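Local coordinates for flavoprotein 390 (Photobacterium phosphoreum, PDB 1FVP) that binds flavin mononucleotide carrying a covalently attached myristate as a homodimeric relative of bacterial luciferase, and may have alkanal monooxygenase activity, at residues 65-77 with 88-100. Residues are numbered along the deposited sequence; the frame is centred on the assembly and turned at random.
With FMA (6-(3-tetradecanoic acid) flavine mononucleotide), chain C.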
ATOM      1  N   PHE A  65       6.081   7.024   1.745  1.00 26.46           N
ATOM      2  CA  PHE A  65       5.033   7.188   0.722  1.00 25.84           C
ATOM      3  C   PHE A  65       3.986   6.134   1.102  1.00 24.21           C
ATOM      4  O   PHE A  65       4.368   4.999   1.387  1.00 24.14           O
ATOM      5  CB  PHE A  65       5.453   7.041  -0.720  1.00 27.85           C
ATOM      6  CG  PHE A  65       6.436   8.032  -1.255  1.00 28.94           C
ATOM      7  CD1 PHE A  65       6.137   9.390  -1.251  1.00 29.10           C
ATOM      8  CD2 PHE A  65       7.654   7.590  -1.778  1.00 29.61           C
ATOM      9  CE1 PHE A  65       7.044  10.310  -1.757  1.00 30.02           C
ATOM     10  CE2 PHE A  65       8.589   8.493  -2.280  1.00 29.69           C
ATOM     11  CZ  PHE A  65       8.264   9.858  -2.269  1.00 30.13           C
ATOM     12  N   ILE A  66       2.778   6.581   1.088  1.00 22.92           N
ATOM     13  CA  ILE A  66       1.635   5.700   1.429  1.00 22.51           C
ATOM     14  C   ILE A  66       0.896   5.611   0.105  1.00 22.07           C
ATOM     15  O   ILE A  66       0.753   6.679  -0.525  1.00 23.16           O
ATOM     16  CB  ILE A  66       0.852   6.312   2.627  1.00 22.25           C
ATOM     17  CG1 ILE A  66       1.728   6.360   3.902  1.00 22.80           C
ATOM     18  CG2 ILE A  66      -0.518   5.660   2.907  1.00 22.82           C
ATOM     19  CD1 ILE A  66       2.486   5.066   4.288  1.00 23.77           C
ATOM     20  N   THR A  67       0.501   4.440  -0.290  1.00 21.12           N
ATOM     21  CA  THR A  67      -0.216   4.254  -1.559  1.00 20.75           C
ATOM     22  C   THR A  67      -1.644   3.816  -1.281  1.00 20.34           C
ATOM     23  O   THR A  67      -1.770   2.842  -0.514  1.00 19.90           O
ATOM     24  CB  THR A  67       0.557   3.155  -2.396  1.00 21.40           C
ATOM     25  OG1 THR A  67       1.073   2.206  -1.399  1.00 21.26           O
ATOM     26  CG2 THR A  67       1.695   3.663  -3.277  1.00 21.73           C
ATOM     27  N   LEU A  68      -2.639   4.484  -1.843  1.00 19.89           N
ATOM     28  CA  LEU A  68      -4.027   4.050  -1.614  1.00 20.04           C
ATOM     29  C   LEU A  68      -4.718   4.022  -2.985  1.00 20.84           C
ATOM     30  O   LEU A  68      -5.147   5.071  -3.497  1.00 21.12           O
ATOM     31  CB  LEU A  68      -4.780   4.830  -0.579  1.00 18.91           C
ATOM     32  CG  LEU A  68      -4.153   5.463   0.629  1.00 18.37           C
ATOM     33  CD1 LEU A  68      -5.151   6.420   1.270  1.00 18.37           C
ATOM     34  CD2 LEU A  68      -3.708   4.409   1.630  1.00 18.22           C
ATOM     35  N   GLY A  69      -4.794   2.794  -3.492  1.00 21.12           N
ATOM     36  CA  GLY A  69      -5.434   2.617  -4.837  1.00 21.55           C
ATOM     37  C   GLY A  69      -4.459   3.314  -5.793  1.00 21.43           C
ATOM     38  O   GLY A  69      -3.259   3.353  -5.479  1.00 21.80           O
ATOM     39  N   GLU A  70      -4.927   3.855  -6.886  1.00 21.50           N
ATOM     40  CA  GLU A  70      -4.015   4.540  -7.824  1.00 21.40           C
ATOM     41  C   GLU A  70      -3.231   5.666  -7.172  1.00 21.05           C
ATOM     42  O   GLU A  70      -2.041   5.824  -7.500  1.00 21.18           O
ATOM     43  CB  GLU A  70      -4.800   5.103  -9.010  1.00 21.70           C
ATOM     44  CG  GLU A  70      -6.295   5.264  -8.730  1.00 22.84           C
ATOM     45  CD  GLU A  70      -7.102   5.897  -9.817  1.00 23.98           C
ATOM     46  OE1 GLU A  70      -7.492   5.241 -10.781  1.00 24.93           O
ATOM     47  OE2 GLU A  70      -7.289   7.124  -9.608  1.00 23.74           O
ATOM     48  N   LYS A  71      -3.837   6.422  -6.279  1.00 20.53           N
ATOM     49  CA  LYS A  71      -3.305   7.572  -5.562  1.00 19.64           C
ATOM     50  C   LYS A  71      -2.084   7.317  -4.706  1.00 18.85           C
ATOM     51  O   LYS A  71      -1.941   6.202  -4.203  1.00 19.90           O
ATOM     52  CB  LYS A  71      -4.353   8.196  -4.647  1.00 20.77           C
ATOM     53  CG  LYS A  71      -5.682   8.576  -5.304  1.00 22.44           C
ATOM     54  CD  LYS A  71      -6.479   9.513  -4.388  1.00 23.73           C
ATOM     55  CE  LYS A  71      -7.978   9.406  -4.591  1.00 24.28           C
ATOM     56  NZ  LYS A  71      -8.694   9.452  -3.281  1.00 24.28           N
ATOM     57  N   LEU A  72      -1.261   8.318  -4.528  1.00 18.05           N
ATOM     58  CA  LEU A  72      -0.015   8.229  -3.718  1.00 17.67           C
ATOM     59  C   LEU A  72      -0.010   9.369  -2.693  1.00 17.92           C
ATOM     60  O   LEU A  72      -0.378  10.524  -3.008  1.00 18.31           O
ATOM     61  CB  LEU A  72       1.117   8.119  -4.697  1.00 17.32           C
ATOM     62  CG  LEU A  72       2.521   8.616  -4.582  1.00 17.11           C
ATOM     63  CD1 LEU A  72       2.611  10.086  -4.998  1.00 17.14           C
ATOM     64  CD2 LEU A  72       3.070   8.455  -3.168  1.00 17.06           C
ATOM     65  N   TYR A  73       0.382   9.042  -1.473  1.00 16.62           N
ATOM     66  CA  TYR A  73       0.415   9.957  -0.338  1.00 15.55           C
ATOM     67  C   TYR A  73       1.747   9.889   0.395  1.00 15.72           C
ATOM     68  O   TYR A  73       2.543   8.989   0.101  1.00 16.22           O
ATOM     69  CB  TYR A  73      -0.694   9.531   0.657  1.00 13.91           C
ATOM     70  CG  TYR A  73      -2.109   9.579   0.146  1.00 12.32           C
ATOM     71  CD1 TYR A  73      -2.571   8.684  -0.805  1.00 12.38           C
ATOM     72  CD2 TYR A  73      -3.037  10.494   0.612  1.00 11.83           C
ATOM     73  CE1 TYR A  73      -3.876   8.715  -1.260  1.00 11.77           C
ATOM     74  CE2 TYR A  73      -4.345  10.561   0.172  1.00 10.87           C
ATOM     75  CZ  TYR A  73      -4.754   9.656  -0.775  1.00 11.18           C
ATOM     76  OH  TYR A  73      -6.037   9.703  -1.255  1.00 13.31           O
ATOM     77  N   VAL A  74       1.947  10.798   1.335  1.00 15.76           N
ATOM     78  CA  VAL A  74       3.163  10.823   2.154  1.00 15.71           C
ATOM     79  C   VAL A  74       2.753  11.217   3.590  1.00 16.08           C
ATOM     80  O   VAL A  74       2.058  12.197   3.836  1.00 16.28           O
ATOM     81  CB  VAL A  74       4.341  11.625   1.610  1.00 15.48           C
ATOM     82  CG1 VAL A  74       4.200  12.111   0.179  1.00 15.32           C
ATOM     83  CG2 VAL A  74       4.798  12.755   2.525  1.00 15.02           C
ATOM     84  N   LEU A  75       3.229  10.403   4.497  1.00 16.57           N
ATOM     85  CA  LEU A  75       3.046  10.459   5.950  1.00 16.41           C
ATOM     86  C   LEU A  75       3.619  11.796   6.436  1.00 16.31           C
ATOM     87  O   LEU A  75       4.745  12.129   6.033  1.00 15.94           O
ATOM     88  CB  LEU A  75       3.721   9.215   6.535  1.00 15.43           C
ATOM     89  CG  LEU A  75       3.234   8.603   7.831  1.00 15.40           C
ATOM     90  CD1 LEU A  75       2.155   7.570   7.544  1.00 15.50           C
ATOM     91  CD2 LEU A  75       4.394   7.946   8.573  1.00 14.31           C
ATOM     92  N   ALA A  76       2.816  12.488   7.223  1.00 16.53           N
ATOM     93  CA  ALA A  76       3.244  13.788   7.764  1.00 17.74           C
ATOM     94  C   ALA A  76       3.869  13.508   9.139  1.00 19.09           C
ATOM     95  O   ALA A  76       3.353  13.785  10.224  1.00 19.22           O
ATOM     96  CB  ALA A  76       2.157  14.810   7.754  1.00 16.81           C
ATOM     97  N   THR A  77       5.041  12.929   8.997  1.00 20.07           N
ATOM     98  CA  THR A  77       5.981  12.457   9.972  1.00 21.84           C
ATOM     99  C   THR A  77       6.796  13.510  10.684  1.00 23.32           C
ATOM    100  O   THR A  77       7.280  13.260  11.807  1.00 23.53           O
ATOM    101  CB  THR A  77       6.999  11.488   9.221  1.00 22.29           C
ATOM    102  OG1 THR A  77       6.285  11.205   7.975  1.00 23.59           O
ATOM    103  CG2 THR A  77       7.348  10.224  10.002  1.00 22.51           C
ATOM    104  N   TYR A  88       5.786  19.048  -4.053  1.00 25.70           N
ATOM    105  CA  TYR A  88       5.114  18.350  -5.164  1.00 25.67           C
ATOM    106  C   TYR A  88       3.602  18.246  -5.018  1.00 26.06           C
ATOM    107  O   TYR A  88       2.995  17.489  -5.822  1.00 26.35           O
ATOM    108  CB  TYR A  88       5.719  16.974  -5.427  1.00 25.56           C
ATOM    109  CG  TYR A  88       7.216  16.973  -5.560  1.00 25.37           C
ATOM    110  CD1 TYR A  88       7.792  17.154  -6.815  1.00 26.19           C
ATOM    111  CD2 TYR A  88       8.055  16.796  -4.465  1.00 25.24           C
ATOM    112  CE1 TYR A  88       9.180  17.164  -6.989  1.00 26.42           C
ATOM    113  CE2 TYR A  88       9.441  16.792  -4.612  1.00 25.52           C
ATOM    114  CZ  TYR A  88       9.991  16.975  -5.876  1.00 26.16           C
ATOM    115  OH  TYR A  88      11.337  16.987  -6.093  1.00 26.85           O
ATOM    116  N   ALA A  89       2.995  18.939  -4.073  1.00 25.67           N
ATOM    117  CA  ALA A  89       1.551  18.928  -3.857  1.00 25.45           C
ATOM    118  C   ALA A  89       0.920  17.648  -3.333  1.00 25.21           C
ATOM    119  O   ALA A  89      -0.336  17.580  -3.293  1.00 25.49           O
ATOM    120  CB  ALA A  89       0.845  19.355  -5.161  1.00 25.15           C
ATOM    121  N   LEU A  90       1.676  16.658  -2.915  1.00 24.71           N
ATOM    122  CA  LEU A  90       1.175  15.385  -2.378  1.00 24.16           C
ATOM    123  C   LEU A  90       0.356  15.541  -1.091  1.00 23.36           C
ATOM    124  O   LEU A  90       0.687  16.341  -0.193  1.00 23.85           O
ATOM    125  CB  LEU A  90       2.420  14.508  -2.096  1.00 24.18           C
ATOM    126  CG  LEU A  90       3.516  14.477  -3.145  1.00 24.28           C
ATOM    127  CD1 LEU A  90       4.867  14.222  -2.493  1.00 24.49           C
ATOM    128  CD2 LEU A  90       3.212  13.360  -4.139  1.00 24.04           C
ATOM    129  N   PRO A  91      -0.690  14.753  -0.973  1.00 22.18           N
ATOM    130  CA  PRO A  91      -1.540  14.755   0.219  1.00 21.67           C
ATOM    131  C   PRO A  91      -0.764  13.989   1.294  1.00 21.40           C
ATOM    132  O   PRO A  91       0.102  13.156   0.967  1.00 21.28           O
ATOM    133  CB  PRO A  91      -2.829  14.071  -0.180  1.00 21.57           C
ATOM    134  CG  PRO A  91      -2.685  13.736  -1.632  1.00 21.97           C
ATOM    135  CD  PRO A  91      -1.190  13.760  -1.923  1.00 22.28           C
ATOM    136  N   LEU A  92      -1.106  14.311   2.521  1.00 21.10           N
ATOM    137  CA  LEU A  92      -0.526  13.719   3.718  1.00 20.92           C
ATOM    138  C   LEU A  92      -1.456  12.657   4.339  1.00 21.02           C
ATOM    139  O   LEU A  92      -2.690  12.674   4.170  1.00 21.15           O
ATOM    140  CB  LEU A  92      -0.303  14.822   4.749  1.00 19.78           C
ATOM    141  CG  LEU A  92       0.365  16.129   4.482  1.00 18.59           C
ATOM    142  CD1 LEU A  92       0.205  17.011   5.723  1.00 18.93           C
ATOM    143  CD2 LEU A  92       1.852  15.890   4.270  1.00 18.55           C
ATOM    144  N   VAL A  93      -0.803  11.790   5.092  1.00 20.85           N
ATOM    145  CA  VAL A  93      -1.551  10.727   5.830  1.00 21.20           C
ATOM    146  C   VAL A  93      -1.130  10.963   7.289  1.00 20.82           C
ATOM    147  O   VAL A  93       0.005  10.704   7.690  1.00 20.60           O
ATOM    148  CB  VAL A  93      -1.371   9.361   5.189  1.00 21.52           C
ATOM    149  CG1 VAL A  93       0.017   8.751   5.404  1.00 21.45           C
ATOM    150  CG2 VAL A  93      -2.478   8.395   5.584  1.00 20.95           C
ATOM    151  N   PHE A  94      -2.064  11.537   8.025  1.00 20.60           N
ATOM    152  CA  PHE A  94      -1.894  11.923   9.433  1.00 19.99           C
ATOM    153  C   PHE A  94      -1.669  10.738  10.332  1.00 20.13           C
ATOM    154  O   PHE A  94      -2.406   9.760  10.178  1.00 20.29           O
ATOM    155  CB  PHE A  94      -3.015  12.889   9.859  1.00 18.35           C
ATOM    156  CG  PHE A  94      -2.735  14.255   9.258  1.00 17.40           C
ATOM    157  CD1 PHE A  94      -1.686  15.022   9.784  1.00 17.10           C
ATOM    158  CD2 PHE A  94      -3.445  14.733   8.173  1.00 16.75           C
ATOM    159  CE1 PHE A  94      -1.377  16.267   9.279  1.00 16.33           C
ATOM    160  CE2 PHE A  94      -3.141  15.986   7.627  1.00 16.04           C
ATOM    161  CZ  PHE A  94      -2.111  16.739   8.182  1.00 16.28           C
ATOM    162  N   LYS A  95      -0.670  10.840  11.206  1.00 20.93           N
ATOM    163  CA  LYS A  95      -0.404   9.713  12.110  1.00 22.65           C
ATOM    164  C   LYS A  95      -1.526   9.556  13.142  1.00 24.63           C
ATOM    165  O   LYS A  95      -2.330  10.424  13.487  1.00 25.39           O
ATOM    166  CB  LYS A  95       0.946   9.668  12.775  1.00 20.88           C
ATOM    167  CG  LYS A  95       2.045   9.251  11.786  1.00 20.25           C
ATOM    168  CD  LYS A  95       3.146   8.534  12.512  1.00 20.46           C
ATOM    169  CE  LYS A  95       3.806   9.332  13.603  1.00 20.76           C
ATOM    170  NZ  LYS A  95       5.263   8.996  13.659  1.00 22.08           N
ATOM    171  N   TRP A  96      -1.568   8.349  13.629  1.00 26.36           N
ATOM    172  CA  TRP A  96      -2.507   7.792  14.614  1.00 27.81           C
ATOM    173  C   TRP A  96      -2.046   8.190  16.008  1.00 27.97           C
ATOM    174  O   TRP A  96      -2.944   8.650  16.733  1.00 28.94           O
ATOM    175  CB  TRP A  96      -2.599   6.352  14.301  1.00 30.53           C
ATOM    176  CG  TRP A  96      -2.389   5.044  14.871  1.00 32.34           C
ATOM    177  CD1 TRP A  96      -2.985   3.927  14.328  1.00 33.24           C
ATOM    178  CD2 TRP A  96      -1.609   4.525  15.951  1.00 33.20           C
ATOM    179  NE1 TRP A  96      -2.637   2.792  14.996  1.00 34.53           N
ATOM    180  CE2 TRP A  96      -1.798   3.133  16.018  1.00 33.63           C
ATOM    181  CE3 TRP A  96      -0.774   5.101  16.881  1.00 34.06           C
ATOM    182  CZ2 TRP A  96      -1.204   2.316  16.966  1.00 33.68           C
ATOM    183  CZ3 TRP A  96      -0.165   4.296  17.828  1.00 34.78           C
ATOM    184  CH2 TRP A  96      -0.375   2.922  17.885  1.00 34.04           C
ATOM    185  N   ASP A  97      -0.773   8.043  16.317  1.00 27.36           N
ATOM    186  CA  ASP A  97      -0.197   8.380  17.613  1.00 27.10           C
ATOM    187  C   ASP A  97       0.274   9.841  17.716  1.00 27.94           C
ATOM    188  O   ASP A  97       1.294  10.143  18.375  1.00 28.62           O
ATOM    189  CB  ASP A  97       0.930   7.461  18.064  1.00 25.15           C
ATOM    190  CG  ASP A  97       1.879   7.014  16.992  1.00 24.16           C
ATOM    191  OD1 ASP A  97       1.641   7.172  15.798  1.00 23.69           O
ATOM    192  OD2 ASP A  97       2.915   6.452  17.401  1.00 24.60           O
ATOM    193  N   ASP A  98      -0.476  10.725  17.108  1.00 28.23           N
ATOM    194  CA  ASP A  98      -0.147  12.150  17.136  1.00 28.59           C
ATOM    195  C   ASP A  98      -1.211  12.860  17.950  1.00 29.06           C
ATOM    196  O   ASP A  98      -2.365  12.871  17.500  1.00 29.26           O
ATOM    197  CB  ASP A  98       0.001  12.670  15.702  1.00 29.00           C
ATOM    198  CG  ASP A  98       1.494  12.726  15.377  1.00 30.08           C
ATOM    199  OD1 ASP A  98       2.295  12.709  16.332  1.00 30.94           O
ATOM    200  OD2 ASP A  98       1.844  12.784  14.183  1.00 30.02           O
ATOM    201  N   ILE A  99      -0.809  13.397  19.091  1.00 29.11           N
ATOM    202  CA  ILE A  99      -1.819  14.136  19.899  1.00 29.10           C
ATOM    203  C   ILE A  99      -2.446  15.085  18.882  1.00 29.17           C
ATOM    204  O   ILE A  99      -1.715  15.869  18.244  1.00 29.66           O
ATOM    205  CB  ILE A  99      -1.120  14.860  21.081  1.00 29.34           C
ATOM    206  CG1 ILE A  99      -0.890  13.865  22.250  1.00 29.79           C
ATOM    207  CG2 ILE A  99      -1.874  16.115  21.581  1.00 30.07           C
ATOM    208  CD1 ILE A  99       0.316  14.310  23.139  1.00 30.85           C
ATOM    209  N   ASN A 100      -3.735  15.019  18.696  1.00 28.86           N
ATOM    210  CA  ASN A 100      -4.463  15.865  17.738  1.00 27.98           C
ATOM    211  C   ASN A 100      -3.894  17.272  17.624  1.00 28.71           C
ATOM    212  O   ASN A 100      -3.941  17.936  16.580  1.00 28.41           O
ATOM    213  CB  ASN A 100      -5.931  15.836  18.154  1.00 25.62           C
ATOM    214  CG  ASN A 100      -6.776  16.236  16.968  1.00 24.91           C
ATOM    215  OD1 ASN A 100      -7.221  15.370  16.217  1.00 24.38           O
ATOM    216  ND2 ASN A 100      -6.936  17.545  16.854  1.00 25.09           N
TER
HETATM  217  N1  FMA C 232      15.381  12.878   2.911  1.00 39.04           N
HETATM  218  C2  FMA C 232      16.693  12.833   2.638  1.00 38.80           C
HETATM  219  O2  FMA C 232      17.625  12.701   3.343  1.00 38.84           O
HETATM  220  N3  FMA C 232      17.132  12.970   1.253  1.00 38.36           N
HETATM  221  C4  FMA C 232      16.224  13.138   0.282  1.00 38.59           C
HETATM  222  O4  FMA C 232      16.563  13.263  -0.863  1.00 39.07           O
HETATM  223  C4A FMA C 232      14.840  13.181   0.601  1.00 39.02           C
HETATM  224  N5  FMA C 232      13.934  13.343  -0.322  1.00 39.33           N
HETATM  225  C5A FMA C 232      12.614  13.378  -0.124  1.00 40.05           C
HETATM  226  C6  FMA C 232      11.708  13.585  -1.154  1.00 40.71           C
HETATM  227  C7  FMA C 232      10.369  13.574  -0.874  1.00 40.56           C
HETATM  228  C7M FMA C 232       9.272  13.781  -1.968  1.00 40.56           C
HETATM  229  C8  FMA C 232       9.891  13.391   0.475  1.00 40.43           C
HETATM  230  C8M FMA C 232       8.438  13.398   0.818  1.00 40.44           C
HETATM  231  C9  FMA C 232      10.808  13.212   1.486  1.00 40.32           C
HETATM  232  C9A FMA C 232      12.156  13.218   1.254  1.00 40.22           C
HETATM  233  N10 FMA C 232      13.144  13.031   2.233  1.00 40.01           N
HETATM  234  C10 FMA C 232      14.462  13.010   2.027  1.00 39.35           C
HETATM  235  C1B FMA C 232      12.688  12.986   3.638  1.00 40.50           C
HETATM  236  C2B FMA C 232      12.754  11.985   4.783  1.00 41.61           C
HETATM  237  O2B FMA C 232      11.446  12.061   5.347  1.00 41.34           O
HETATM  238  C3B FMA C 232      13.763  12.514   5.798  1.00 42.64           C
HETATM  239  O3' FMA C 232      15.040  12.356   5.309  1.00 43.50           O
HETATM  240  C4B FMA C 232      13.632  11.829   7.159  1.00 43.19           C
HETATM  241  O4' FMA C 232      12.251  12.043   7.616  1.00 43.59           O
HETATM  242  C5B FMA C 232      14.659  12.405   8.153  1.00 43.72           C
HETATM  243  O5' FMA C 232      14.044  13.734   8.639  1.00 44.68           O
HETATM  244  P   FMA C 232      13.177  13.946   9.946  1.00 45.29           P
HETATM  245  O1P FMA C 232      11.754  14.059   9.295  1.00 45.02           O
HETATM  246  O2P FMA C 232      13.320  12.720  10.705  1.00 45.23           O
HETATM  247  O3P FMA C 232      13.677  15.023  10.647  1.00 45.22           O
HETATM  248  C1' FMA C 232      13.227  16.144  -2.913  1.00 43.35           C
HETATM  249  O1' FMA C 232      13.760  17.158  -2.300  1.00 43.75           O
HETATM  250  O2' FMA C 232      13.128  16.240  -4.138  1.00 43.22           O
HETATM  251  C2' FMA C 232      13.379  14.815  -2.249  1.00 42.57           C
HETATM  252  C3' FMA C 232      12.256  13.788  -2.522  1.00 41.59           C
HETATM  253  C4' FMA C 232      12.797  12.571  -3.182  1.00 41.50           C
HETATM  254  C5' FMA C 232      11.802  11.641  -3.856  1.00 41.22           C
HETATM  255  C6' FMA C 232      12.490  10.324  -4.105  1.00 41.73           C
HETATM  256  C7' FMA C 232      11.676   9.441  -5.041  1.00 42.47           C
HETATM  257  C8' FMA C 232      12.212   8.066  -5.158  1.00 43.04           C
HETATM  258  C9' FMA C 232      11.511   7.117  -6.130  1.00 44.03           C
HETATM  259  C11 FMA C 232      10.075   6.900  -5.689  1.00 44.77           C
HETATM  260  C12 FMA C 232       9.053   7.800  -6.311  1.00 45.54           C
HETATM  261  C13 FMA C 232       7.771   8.004  -5.574  1.00 46.47           C
HETATM  262  C14 FMA C 232       6.756   6.906  -5.807  1.00 47.12           C
HETATM  263  C15 FMA C 232       5.349   7.423  -5.966  1.00 47.59           C
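V74 and L75 pair in parallel with L92 and V93, joining the two strands of a beta-alpha-beta unit whose crossover helix is 80-87. Three backbone hydrogen bonds join them, the last weak: V74 N to P91 O (3.0 Å), in the plane of the P91 carbonyl, V93 N to V74 O (3.2 Å), with the donor well above the plane of the V74 carbonyl, and A76 N to V93 O. The axes of 71-75 and 92-94 run at 50° to each other. On the face of L75 and V93, the L75 side chain runs out along V93: CB lies against V93 CG1, CG is about equally near V93 CG1 and V93 O, CD1 ends on V93 CG1, and CD2 reaches the aliphatic CG and CD of K95. CG1 of V93 stands between its own backbone N and carbonyl carbon (chi1 73°), a rotation that directs this one methyl at both L75 CD1 and I66 CG1. The next strand, 126-134, continues the sheet through backbone hydrogen bonds of L92 and F94 with Q127, on which the V93 side chain also packs. The opposite face, with V74 and L92, packs on V82 and A85 of helix 80-87; just past the first strand, A76 CB rests against both methyls of L92, 3.6 Å from L92 CD1. P91 lays CB and CG against the CD2–CE2 side of the Y73 ring, CB 3.7 Å from Y73 CD2. Toward the flavin pocket, L90 forks, CD1 meeting V74 CG1 and CD2 meeting L72 CD1 (3.4 Å). L72 and F65 contact the fatty-acid tail, while at the carboxylate end Y88 OH donates a hydrogen bond of 2.8 Å to FMA O2', which lies in the plane of the tyrosine ring.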